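Local coordinates for protein myosin-I heavy chain (Dictyostelium discoideum, PDB 5EJY) that moves along actin as an ATP-driven class VII myosin in early phagocytosis and adhesion, and is represented here by a MyTH4-FERM unit of its tail, at residues D103-Y106 against C107-K111. Residues are numbered along the deposited sequence; the frame is centred on the assembly and turned at random.
Sequences DEIY and CQLIK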
loop_
_atom_site.group_PDB
_atom_site.type_symbol
_atom_site.label_atom_id
_atom_site.label_comp_id
_atom_site.label_asym_id
_atom_site.label_seq_id
_atom_site.Cartn_x
_atom_site.Cartn_y
_atom_site.Cartn_z
ATOM N N ASP A 103 -20.103 -17.771 -1.202
ATOM C CA ASP A 103 -20.548 -18.879 -0.333
ATOM C C ASP A 103 -20.390 -20.215 -1.040
ATOM O O ASP A 103 -19.997 -21.212 -0.430
ATOM C CB ASP A 103 -21.970 -18.664 0.183
ATOM C CG ASP A 103 -22.052 -17.534 1.198
ATOM O OD1 ASP A 103 -20.990 -17.085 1.702
ATOM O OD2 ASP A 103 -23.174 -17.094 1.502
ATOM N N GLU A 104 -20.666 -20.223 -2.342
ATOM C CA GLU A 104 -20.388 -21.385 -3.180
ATOM C C GLU A 104 -18.963 -21.899 -2.985
ATOM O O GLU A 104 -18.752 -23.083 -2.694
ATOM C CB GLU A 104 -20.616 -21.044 -4.657
ATOM C CG GLU A 104 -20.228 -22.161 -5.616
ATOM C CD GLU A 104 -21.283 -23.249 -5.712
ATOM O OE1 GLU A 104 -22.484 -22.930 -5.573
ATOM O OE2 GLU A 104 -20.902 -24.424 -5.919
ATOM N N ILE A 105 -17.987 -21.007 -3.159
ATOM C CA ILE A 105 -16.584 -21.350 -2.982
ATOM C C ILE A 105 -16.311 -21.914 -1.594
ATOM O O ILE A 105 -15.670 -22.963 -1.459
ATOM C CB ILE A 105 -15.656 -20.133 -3.263
ATOM C CG1 ILE A 105 -15.769 -19.706 -4.734
ATOM C CG2 ILE A 105 -14.201 -20.450 -2.885
ATOM C CD1 ILE A 105 -15.410 -18.230 -4.972
ATOM N N TYR A 106 -16.794 -21.247 -0.553
ATOM C CA TYR A 106 -16.516 -21.744 0.790
ATOM C C TYR A 106 -17.138 -23.126 1.027
ATOM O O TYR A 106 -16.536 -23.965 1.674
ATOM C CB TYR A 106 -17.002 -20.764 1.852
ATOM C CG TYR A 106 -16.005 -19.677 2.194
ATOM C CD1 TYR A 106 -14.972 -19.916 3.087
ATOM C CD2 TYR A 106 -16.094 -18.412 1.611
ATOM C CE1 TYR A 106 -14.055 -18.923 3.413
ATOM C CE2 TYR A 106 -15.179 -17.405 1.937
ATOM C CZ TYR A 106 -14.169 -17.671 2.839
ATOM O OH TYR A 106 -13.260 -16.692 3.178
ATOM N N CYS A 107 -18.335 -23.353 0.496
ATOM C CA CYS A 107 -19.007 -24.642 0.672
ATOM C C CYS A 107 -18.239 -25.748 -0.019
ATOM O O CYS A 107 -18.181 -26.868 0.484
ATOM C CB CYS A 107 -20.445 -24.605 0.142
ATOM S SG CYS A 107 -21.584 -23.722 1.178
ATOM N N GLN A 108 -17.672 -25.449 -1.186
ATOM C CA GLN A 108 -16.845 -26.432 -1.881
ATOM C C GLN A 108 -15.612 -26.806 -1.070
ATOM O O GLN A 108 -15.184 -27.964 -1.083
ATOM C CB GLN A 108 -16.416 -25.930 -3.260
ATOM C CG GLN A 108 -17.565 -25.763 -4.244
ATOM C CD GLN A 108 -17.086 -25.368 -5.636
ATOM O OE1 GLN A 108 -15.914 -25.547 -5.980
ATOM N NE2 GLN A 108 -17.993 -24.834 -6.442
ATOM N N LEU A 109 -15.031 -25.831 -0.374
ATOM C CA LEU A 109 -13.828 -26.100 0.427
ATOM C C LEU A 109 -14.157 -26.848 1.725
ATOM O O LEU A 109 -13.399 -27.717 2.168
ATOM C CB LEU A 109 -13.071 -24.801 0.732
ATOM C CG LEU A 109 -12.684 -24.017 -0.525
ATOM C CD1 LEU A 109 -12.030 -22.674 -0.181
ATOM C CD2 LEU A 109 -11.779 -24.856 -1.434
ATOM N N ILE A 110 -15.276 -26.491 2.344
ATOM C CA ILE A 110 -15.754 -27.242 3.506
ATOM C C ILE A 110 -15.975 -28.690 3.096
ATOM O O ILE A 110 -15.474 -29.618 3.741
ATOM C CB ILE A 110 -17.062 -26.658 4.046
ATOM C CG1 ILE A 110 -16.815 -25.249 4.589
ATOM C CG2 ILE A 110 -17.659 -27.571 5.141
ATOM C CD1 ILE A 110 -18.071 -24.431 4.780
ATOM N N LYS A 111 -16.707 -28.869 2.001
ATOM C CA LYS A 111 -16.995 -30.192 1.445
ATOM C C LYS A 111 -15.731 -31.022 1.205
ATOM O O LYS A 111 -15.634 -32.169 1.658
ATOM C CB LYS A 111 -17.799 -30.046 0.140
ATOM C CG LYS A 111 -17.803 -31.274 -0.761
ATOM C CD LYS A 111 -18.550 -30.997 -2.081
ATOM C CE LYS A 111 -18.349 -32.139 -3.070
ATOM N NZ LYS A 111 -18.997 -33.398 -2.563
#
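One turn apart on helix 102-112, Gln-108 and Glu-104 join side chains: the amide NE2 of Gln-108 gives a hydrogen bond to OE2 of Glu-104 at 3.0 Å, with an N-H...O angle of 167°. OE2 receives it through its anti lone pair and lies in the plane of the amide, although the carboxylate and amide planes stand 78° apart. Glu-104 reaches this point because its CG is anti to the backbone N (chi1 175°) and the chain then bends at chi2, while Gln-108 runs out extended to meet it. Beside them, CG2 of Ile-105 touches CD1 of Leu-109 at 4.1 Å, the two side chains lying alongside and pointing the same way. Four i to i+4 backbone bonds, from Cys-107 N to Asp-103 O through Ile-110 N to Tyr-106 O, hold the spacing. Further out, Glu-104 also takes bonds from Leu-47 N, Leu-48 N and His-50 NE2, and Gln-108 NE2 reaches Ala-59 O on helix 53-70. Tyr-106 and Leu-109 pack on helix 119-133, within the helical MyTH4 domain. A leucine in place of Gln-108 would probably leave Glu-104 OE2 without its amide donor and Ala-59 O without this partner. The buried carboxylate is thus gripped by several donors, which would be expected to favour its charged form and tie the 47-50 segment to this helix.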